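Local coordinates for uncharacterized protein A6V7T0 (Pseudomonas aeruginosa, PDB 3K12) that is of unknown function but belongs to the YjgF-like clan of small alpha/beta proteins and assembles as a trimer, at residues Ile2-Val7 against Glu13-Gly18; Gln78-Trp83 against Gly87-Arg92. One frame throughout, in Å; residues are numbered along the deposited sequence.

Contact 1: residues Ile2-Val7 against Glu13-Gly18; sequences IERFEV and EMALHG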
ATOM      1  N   ILE D   2       5.110  19.314  -5.790  1.00 25.40           N
ATOM      2  CA  ILE D   2       5.596  18.270  -4.903  1.00 22.09           C
ATOM      3  C   ILE D   2       6.882  18.734  -4.232  1.00 21.45           C
ATOM      4  O   ILE D   2       7.756  19.319  -4.874  1.00 22.37           O
ATOM      5  CB  ILE D   2       5.882  16.985  -5.708  1.00 21.13           C
ATOM      6  CG1 ILE D   2       4.582  16.447  -6.324  1.00 21.30           C
ATOM      7  CG2 ILE D   2       6.511  15.910  -4.850  1.00 20.51           C
ATOM      8  CD1 ILE D   2       4.819  15.460  -7.446  1.00 21.44           C
ATOM      9  N   GLU D   3       6.990  18.500  -2.935  1.00 18.63           N
ATOM     10  CA  GLU D   3       8.242  18.739  -2.225  1.00 17.75           C
ATOM     11  C   GLU D   3       8.795  17.390  -1.782  1.00 16.95           C
ATOM     12  O   GLU D   3       8.048  16.577  -1.225  1.00 16.99           O
ATOM     13  CB  GLU D   3       8.013  19.620  -1.002  1.00 18.93           C
ATOM     14  CG  GLU D   3       7.606  21.067  -1.309  1.00 23.64           C
ATOM     15  CD  GLU D   3       7.051  21.815  -0.083  1.00 31.42           C
ATOM     16  OE1 GLU D   3       7.645  21.706   1.018  1.00 33.85           O
ATOM     17  OE2 GLU D   3       6.022  22.518  -0.229  1.00 36.66           O
ATOM     18  N   ARG D   4      10.067  17.138  -2.048  1.00 15.47           N
ATOM     19  CA  ARG D   4      10.721  15.906  -1.688  1.00 15.25           C
ATOM     20  C   ARG D   4      11.828  16.137  -0.679  1.00 15.35           C
ATOM     21  O   ARG D   4      12.510  17.186  -0.700  1.00 15.94           O
ATOM     22  CB  ARG D   4      11.314  15.234  -2.922  1.00 15.24           C
ATOM     23  CG  ARG D   4      10.229  14.725  -3.842  1.00 16.33           C
ATOM     24  CD  ARG D   4      10.840  14.039  -5.053  1.00 17.59           C
ATOM     25  NE  ARG D   4       9.798  13.443  -5.898  1.00 19.55           N
ATOM     26  CZ  ARG D   4       9.162  14.121  -6.832  1.00 16.11           C
ATOM     27  NH1 ARG D   4       9.438  15.407  -7.037  1.00 18.79           N
ATOM     28  NH2 ARG D   4       8.222  13.520  -7.565  1.00 13.98           N
ATOM     29  N   PHE D   5      12.038  15.129   0.158  1.00 14.71           N
ATOM     30  CA  PHE D   5      12.999  15.192   1.274  1.00 14.52           C
ATOM     31  C   PHE D   5      13.879  13.963   1.301  1.00 14.70           C
ATOM     32  O   PHE D   5      13.398  12.836   1.108  1.00 13.86           O
ATOM     33  CB  PHE D   5      12.259  15.406   2.626  1.00 14.37           C
ATOM     34  CG  PHE D   5      11.328  16.594   2.605  1.00 15.79           C
ATOM     35  CD1 PHE D   5      10.045  16.493   2.047  1.00 17.44           C
ATOM     36  CD2 PHE D   5      11.742  17.836   3.093  1.00 19.95           C
ATOM     37  CE1 PHE D   5       9.202  17.592   1.971  1.00 18.24           C
ATOM     38  CE2 PHE D   5      10.889  18.949   3.028  1.00 20.69           C
ATOM     39  CZ  PHE D   5       9.612  18.823   2.473  1.00 21.31           C
ATOM     40  N   GLU D   6      15.168  14.157   1.560  1.00 14.48           N
ATOM     41  CA  GLU D   6      16.145  13.095   1.651  1.00 14.76           C
ATOM     42  C   GLU D   6      16.144  12.266   0.359  1.00 15.22           C
ATOM     43  O   GLU D   6      15.793  11.086   0.339  1.00 16.31           O
ATOM     44  CB  GLU D   6      15.924  12.241   2.917  1.00 16.13           C
ATOM     45  CG  GLU D   6      16.177  13.051   4.180  1.00 18.83           C
ATOM     46  CD  GLU D   6      15.949  12.291   5.482  1.00 22.44           C
ATOM     47  OE1 GLU D   6      16.048  11.051   5.503  1.00 25.99           O
ATOM     48  OE2 GLU D   6      15.692  12.972   6.485  1.00 27.42           O
ATOM     49  N   VAL D   7      16.554  12.941  -0.721  1.00 15.53           N
ATOM     50  CA  VAL D   7      16.402  12.422  -2.086  1.00 17.17           C
ATOM     51  C   VAL D   7      17.738  12.023  -2.663  1.00 17.63           C
ATOM     52  O   VAL D   7      18.731  12.761  -2.535  1.00 19.98           O
ATOM     53  CB  VAL D   7      15.757  13.463  -3.013  1.00 17.77           C
ATOM     54  CG1 VAL D   7      15.275  12.792  -4.304  1.00 19.28           C
ATOM     55  CG2 VAL D   7      14.592  14.107  -2.333  1.00 19.90           C
ATOM     56  N   GLU D  13      13.030   9.805   0.558  1.00 11.60           N
ATOM     57  CA  GLU D  13      12.466   9.218   1.761  1.00 12.55           C
ATOM     58  C   GLU D  13      11.022   9.671   1.981  1.00 11.83           C
ATOM     59  O   GLU D  13      10.198   8.908   2.511  1.00 12.46           O
ATOM     60  CB  GLU D  13      13.332   9.606   2.968  1.00 13.79           C
ATOM     61  CG  GLU D  13      14.724   8.988   2.959  1.00 15.42           C
ATOM     62  CD  GLU D  13      14.730   7.474   2.771  1.00 22.55           C
ATOM     63  OE1 GLU D  13      13.969   6.781   3.458  1.00 25.08           O
ATOM     64  OE2 GLU D  13      15.491   6.986   1.918  1.00 28.09           O
HETATM   65  N   MSE D  14      10.741  10.909   1.613  1.00 10.69           N
HETATM   66  CA  MSE D  14       9.455  11.500   1.823  1.00 10.85           C
HETATM   67  C   MSE D  14       9.059  12.430   0.688  1.00 11.42           C
HETATM   68  O   MSE D  14       9.894  13.178   0.173  1.00 12.57           O
HETATM   69  CB  MSE D  14       9.436  12.222   3.197  1.00 11.76           C
HETATM   70  CG  MSE D  14       8.143  12.943   3.489  1.00  9.99           C
HETATM   71 SE   MSE D  14       8.032  13.618   5.309  1.00 19.74          SE
HETATM   72  CE  MSE D  14       9.648  14.775   5.325  1.00 13.68           C
ATOM     73  N   ALA D  15       7.791  12.409   0.318  1.00 11.33           N
ATOM     74  CA  ALA D  15       7.247  13.340  -0.664  1.00 12.77           C
ATOM     75  C   ALA D  15       5.981  13.969  -0.113  1.00 13.92           C
ATOM     76  O   ALA D  15       5.121  13.257   0.451  1.00 14.50           O
ATOM     77  CB  ALA D  15       6.972  12.642  -2.027  1.00 14.01           C
ATOM     78  N   LEU D  16       5.856  15.285  -0.241  1.00 14.34           N
ATOM     79  CA  LEU D  16       4.692  16.024   0.193  1.00 17.26           C
ATOM     80  C   LEU D  16       3.933  16.476  -1.057  1.00 17.67           C
ATOM     81  O   LEU D  16       4.523  17.057  -1.988  1.00 17.59           O
ATOM     82  CB  LEU D  16       5.146  17.238   1.023  1.00 18.13           C
ATOM     83  CG  LEU D  16       4.647  17.681   2.398  1.00 24.97           C
ATOM     84  CD1 LEU D  16       5.026  19.152   2.576  1.00 25.62           C
ATOM     85  CD2 LEU D  16       3.150  17.452   2.619  1.00 26.22           C
ATOM     86  N   HIS D  17       2.643  16.200  -1.085  1.00 16.27           N
ATOM     87  CA  HIS D  17       1.745  16.632  -2.162  1.00 16.77           C
ATOM     88  C   HIS D  17       0.590  17.375  -1.540  1.00 17.38           C
ATOM     89  O   HIS D  17      -0.309  16.762  -0.977  1.00 15.71           O
ATOM     90  CB  HIS D  17       1.221  15.434  -2.925  1.00 17.95           C
ATOM     91  CG  HIS D  17       0.304  15.800  -4.049  1.00 18.52           C
ATOM     92  ND1 HIS D  17      -0.849  15.098  -4.334  1.00 21.82           N
ATOM     93  CD2 HIS D  17       0.361  16.809  -4.953  1.00 20.27           C
ATOM     94  CE1 HIS D  17      -1.449  15.645  -5.374  1.00 21.60           C
ATOM     95  NE2 HIS D  17      -0.740  16.689  -5.764  1.00 20.99           N
ATOM     96  N   GLY D  18       0.650  18.705  -1.589  1.00 18.76           N
ATOM     97  CA  GLY D  18      -0.322  19.517  -0.875  1.00 19.65           C
ATOM     98  C   GLY D  18      -0.215  19.184   0.607  1.00 19.48           C
ATOM     99  O   GLY D  18       0.874  19.279   1.197  1.00 22.28           O
TER
HETATM  100  O   HOH W   1      16.896   8.455   0.168  1.00 28.23           O

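Contact 2: residues Gln78-Trp83 against Gly87-Arg92; sequences QVWDQW and GRAPTR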
ATOM      1  N   GLN D  78       3.144  -4.805  20.543  1.00 16.59           N
ATOM      2  CA  GLN D  78       3.479  -4.259  21.869  1.00 18.18           C
ATOM      3  C   GLN D  78       3.942  -2.811  21.728  1.00 17.53           C
ATOM      4  O   GLN D  78       3.434  -1.913  22.410  1.00 17.62           O
ATOM      5  CB  GLN D  78       4.558  -5.126  22.524  1.00 19.57           C
ATOM      6  CG  GLN D  78       5.101  -4.654  23.883  1.00 24.50           C
ATOM      7  CD  GLN D  78       6.417  -5.371  24.230  1.00 29.18           C
ATOM      8  OE1 GLN D  78       7.285  -4.814  24.915  1.00 35.34           O
ATOM      9  NE2 GLN D  78       6.581  -6.585  23.733  1.00 29.50           N
ATOM     10  N   VAL D  79       4.872  -2.577  20.806  1.00 16.22           N
ATOM     11  CA  VAL D  79       5.359  -1.208  20.588  1.00 15.18           C
ATOM     12  C   VAL D  79       4.286  -0.320  19.950  1.00 14.01           C
ATOM     13  O   VAL D  79       4.075   0.818  20.372  1.00 14.65           O
ATOM     14  CB  VAL D  79       6.658  -1.209  19.738  1.00 14.43           C
ATOM     15  CG1 VAL D  79       7.132   0.195  19.445  1.00 18.04           C
ATOM     16  CG2 VAL D  79       7.732  -2.011  20.457  1.00 17.94           C
ATOM     17  N   TRP D  80       3.617  -0.845  18.904  1.00 13.79           N
ATOM     18  CA  TRP D  80       2.540  -0.118  18.248  1.00 13.84           C
ATOM     19  C   TRP D  80       1.524   0.431  19.264  1.00 13.41           C
ATOM     20  O   TRP D  80       1.132   1.587  19.209  1.00 14.24           O
ATOM     21  CB  TRP D  80       1.855  -1.048  17.223  1.00 13.43           C
ATOM     22  CG  TRP D  80       0.806  -0.368  16.399  1.00 11.33           C
ATOM     23  CD1 TRP D  80      -0.504  -0.219  16.710  1.00 12.86           C
ATOM     24  CD2 TRP D  80       0.994   0.281  15.123  1.00 11.87           C
ATOM     25  NE1 TRP D  80      -1.164   0.480  15.713  1.00 14.12           N
ATOM     26  CE2 TRP D  80      -0.263   0.792  14.728  1.00 12.92           C
ATOM     27  CE3 TRP D  80       2.098   0.470  14.281  1.00 13.46           C
ATOM     28  CZ2 TRP D  80      -0.462   1.481  13.503  1.00 13.13           C
ATOM     29  CZ3 TRP D  80       1.910   1.146  13.070  1.00 14.07           C
ATOM     30  CH2 TRP D  80       0.638   1.650  12.698  1.00 13.47           C
ATOM     31  N   ASP D  81       1.124  -0.439  20.203  1.00 15.25           N
ATOM     32  CA  ASP D  81       0.127  -0.083  21.204  1.00 16.76           C
ATOM     33  C   ASP D  81       0.634   0.934  22.247  1.00 16.84           C
ATOM     34  O   ASP D  81      -0.168   1.597  22.923  1.00 18.84           O
ATOM     35  CB  ASP D  81      -0.390  -1.348  21.907  1.00 18.19           C
ATOM     36  CG  ASP D  81      -1.208  -2.244  20.988  1.00 20.69           C
ATOM     37  OD1 ASP D  81      -1.643  -1.795  19.903  1.00 21.47           O
ATOM     38  OD2 ASP D  81      -1.413  -3.425  21.360  1.00 24.01           O
ATOM     39  N   GLN D  82       1.944   1.078  22.334  1.00 16.38           N
ATOM     40  CA  GLN D  82       2.563   2.049  23.251  1.00 15.61           C
ATOM     41  C   GLN D  82       2.899   3.365  22.615  1.00 15.12           C
ATOM     42  O   GLN D  82       3.365   4.255  23.280  1.00 15.18           O
ATOM     43  CB  GLN D  82       3.875   1.474  23.829  1.00 17.13           C
ATOM     44  CG  GLN D  82       3.632   0.407  24.857  1.00 21.04           C
ATOM     45  CD  GLN D  82       4.866  -0.380  25.229  1.00 22.76           C
ATOM     46  OE1 GLN D  82       6.017   0.013  24.935  1.00 26.10           O
ATOM     47  NE2 GLN D  82       4.640  -1.507  25.877  1.00 25.37           N
ATOM     48  N   TRP D  83       2.676   3.492  21.309  1.00 12.24           N
ATOM     49  CA  TRP D  83       3.241   4.601  20.552  1.00 12.53           C
ATOM     50  C   TRP D  83       2.288   5.757  20.266  1.00 11.68           C
ATOM     51  O   TRP D  83       2.664   6.917  20.329  1.00 12.26           O
ATOM     52  CB  TRP D  83       3.794   4.042  19.218  1.00 12.43           C
ATOM     53  CG  TRP D  83       4.630   5.057  18.481  1.00 13.44           C
ATOM     54  CD1 TRP D  83       4.233   5.838  17.448  1.00 13.32           C
ATOM     55  CD2 TRP D  83       5.999   5.366  18.723  1.00 14.67           C
ATOM     56  NE1 TRP D  83       5.276   6.655  17.038  1.00 13.58           N
ATOM     57  CE2 TRP D  83       6.375   6.385  17.811  1.00 13.29           C
ATOM     58  CE3 TRP D  83       6.947   4.888  19.627  1.00 14.12           C
ATOM     59  CZ2 TRP D  83       7.666   6.929  17.776  1.00 12.49           C
ATOM     60  CZ3 TRP D  83       8.244   5.426  19.574  1.00 15.25           C
ATOM     61  CH2 TRP D  83       8.578   6.416  18.656  1.00 15.81           C
ATOM     62  N   GLY D  87      -6.902   6.550  20.339  1.00 16.97           N
ATOM     63  CA  GLY D  87      -7.918   6.794  19.331  1.00 17.37           C
ATOM     64  C   GLY D  87      -7.401   7.387  18.030  1.00 17.32           C
ATOM     65  O   GLY D  87      -8.184   7.509  17.072  1.00 19.30           O
ATOM     66  N   ARG D  88      -6.107   7.725  17.960  1.00 16.19           N
ATOM     67  CA  ARG D  88      -5.551   8.389  16.783  0.50 15.98           C
ATOM     68  C   ARG D  88      -4.548   7.540  16.015  1.00 15.16           C
ATOM     69  O   ARG D  88      -3.893   8.043  15.097  1.00 15.42           O
ATOM     70  CB  ARG D  88      -4.924   9.744  17.138  0.50 16.11           C
ATOM     71  CG  ARG D  88      -5.941  10.838  17.500  0.50 18.51           C
ATOM     72  CD  ARG D  88      -5.260  12.209  17.582  0.50 20.51           C
ATOM     73  NE  ARG D  88      -4.647  12.468  18.888  0.50 23.40           N
ATOM     74  CZ  ARG D  88      -3.734  13.410  19.120  0.50 24.92           C
ATOM     75  NH1 ARG D  88      -3.237  13.586  20.345  0.50 23.83           N
ATOM     76  NH2 ARG D  88      -3.307  14.180  18.127  0.50 25.68           N
ATOM     77  N   ALA D  89      -4.419   6.269  16.367  1.00 13.93           N
ATOM     78  CA  ALA D  89      -3.556   5.388  15.582  1.00 13.69           C
ATOM     79  C   ALA D  89      -4.060   5.256  14.152  1.00 13.33           C
ATOM     80  O   ALA D  89      -5.277   5.247  13.898  1.00 14.06           O
ATOM     81  CB  ALA D  89      -3.404   4.016  16.194  1.00 14.93           C
ATOM     82  N   PRO D  90      -3.119   5.146  13.209  1.00 12.47           N
ATOM     83  CA  PRO D  90      -3.570   5.076  11.818  1.00 12.10           C
ATOM     84  C   PRO D  90      -4.128   3.713  11.452  1.00 11.63           C
ATOM     85  O   PRO D  90      -3.884   2.705  12.153  1.00 11.44           O
ATOM     86  CB  PRO D  90      -2.278   5.288  11.040  1.00 13.18           C
ATOM     87  CG  PRO D  90      -1.184   4.681  11.961  1.00 12.41           C
ATOM     88  CD  PRO D  90      -1.647   5.134  13.339  1.00 13.14           C
ATOM     89  N   THR D  91      -4.841   3.688  10.322  1.00 10.27           N
ATOM     90  CA  THR D  91      -5.222   2.399   9.739  1.00  9.83           C
ATOM     91  C   THR D  91      -3.968   1.633   9.368  1.00 11.06           C
ATOM     92  O   THR D  91      -2.943   2.238   9.039  1.00 10.95           O
ATOM     93  CB  THR D  91      -6.144   2.565   8.511  1.00 10.67           C
ATOM     94  OG1 THR D  91      -5.392   3.074   7.386  1.00 11.34           O
ATOM     95  CG2 THR D  91      -7.320   3.465   8.840  1.00 10.24           C
ATOM     96  N   ARG D  92      -4.037   0.312   9.399  1.00 10.72           N
ATOM     97  CA  ARG D  92      -2.875  -0.518   9.137  1.00 10.77           C
ATOM     98  C   ARG D  92      -3.279  -1.805   8.448  1.00 11.12           C
ATOM     99  O   ARG D  92      -4.424  -2.240   8.531  1.00 11.69           O
ATOM    100  CB  ARG D  92      -2.037  -0.760  10.401  1.00 12.74           C
ATOM    101  CG  ARG D  92      -2.819  -1.107  11.647  1.00 14.50           C
ATOM    102  CD  ARG D  92      -1.907  -1.608  12.765  1.00 14.64           C
ATOM    103  NE  ARG D  92      -1.613  -3.034  12.678  1.00 15.91           N
ATOM    104  CZ  ARG D  92      -0.812  -3.665  13.534  1.00 16.54           C
ATOM    105  NH1 ARG D  92      -0.210  -2.979  14.512  1.00 16.87           N
ATOM    106  NH2 ARG D  92      -0.574  -4.965  13.395  1.00 17.69           N
TER
HETATM  107  O   HOH W   2      -3.925   1.053  14.418  1.00 16.47           O

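Contact 1: residues Ile2-Val7 against Glu13-Gly18
Phe5 and Met14, the latter present as selenomethionine, meet on one face of an antiparallel beta hairpin built from strands 3-7 and 12-17. The touching atom is the terminal methyl: Met14 CE lies 3.7 Å from Phe5 CG and equally close to CD1, approaching the ring obliquely. Met14 sends CG anti to its backbone N (chi1 177°) and stays extended to SE, and a bend at the last torsion then turns CE back to the ring. Leu16 arrives at the ring's edge, its CB 4.2 Å from Phe5 CE1, and its CD1 runs alongside the carboxylate end of Glu3.

The backbone ladder sets this side-chain order. Glu3 and Leu16 form a hydrogen-bonded pair, with Leu16 N 2.7 Å from Glu3 O and Glu3 N returning a bond to Leu16 O; Phe5 N donates to Met14 O. Beyond Phe5 the regular spacing breaks into a classic beta bulge, where Glu13 and Met14 both face Phe5 and both direct weak N-H bonds at its carbonyl oxygen. Glu13 N has a straighter bond to Glu6 O, although it stands 46° out of that carbonyl's plane. At the bulge, Glu6 and Glu13 touch through carbon, Glu6 CB to Glu13 CG at 3.5 Å. A water lies 2.9 Å from Glu6 O and 2.7 Å from Glu13 OE2.

Helix 35-52 and the following loop back the Phe5 and Met14 side of the hairpin, Met14 resting on Leu49 and Val53, while the Glu6 carboxylate pairs with Arg48. The face carrying Arg4 and Ala15 meets the second subunit instead, where Arg4 NH2 bonds to Val60 O and Gly58 O of that subunit; Ile2 CG2 sits 3.6 Å above one face of the Arg4 guanidinium.

Contact 2: residues Gln78-Trp83 against Gly87-Arg92
A water joins Pro90 to Trp80, giving a 2.8 Å hydrogen bond to Pro90 O and accepting one from Trp80 NE1. It lies at the edge of the indole, in the ring plane, where it accepts the ring's N-H and ties helix 73-83 to the loop that leads into strand 91-96. Helix and strand belong to a beta-alpha-beta unit whose first strand is 60-67, and this contact spans the return from the helix to the second, parallel strand.

Arg92 covers one face of the indole in a cation-pi interaction. Its CZ stands 4.5 Å from the centroid of the five-membered ring and only 2° off the ring normal. The guanidinium does not lie flat on the indole: the two planes are 87° apart, and the group presents its edge, with NH1 coming to 3.4 Å from Trp80 CG. Farther along the same side chain, Arg92 CD packs 3.5 Å from both CZ2 and CE2 of Trp80, so the methylene lies over the rim of the indole at the CE2-CZ2 bond, while the guanidinium stands over the five-membered ring. The bend at chi3 (-85°) turns the charged end from the CE2-CZ2 rim in over the five-membered ring.

Pro90 meets the far end of the indole, its CG 3.6 Å from Trp80 CH2 in an oblique approach, and Ala89 CB adds a looser touch near NE1. Around this first shell, Val63 of strand 60-67 touches both Trp80 and Pro90, and the Phe84 ring meets the indole. Asn77, one residue before segment 78-83 on the same helix, positions the guanidinium from its outer end by accepting a hydrogen bond from Arg92 NH2 at its OD1.

In the fold
The two contacts sit at opposite margins of one mixed sheet. Contact 1 lies at the strand 3-7 edge and contact 2 at the strand 91-96 edge, on opposite sides of the chain's centre, with centres about 24 Å apart. Both are partly buried, and both border a neighbouring copy: the second subunit at contact 1, the third at contact 2. Contact 1 joins two adjacent strands through a backbone ladder, with side chains added on either face. Contact 2 joins helix to strand almost wholly through side chains, by a cation-pi interaction, apolar packing and a bridging water.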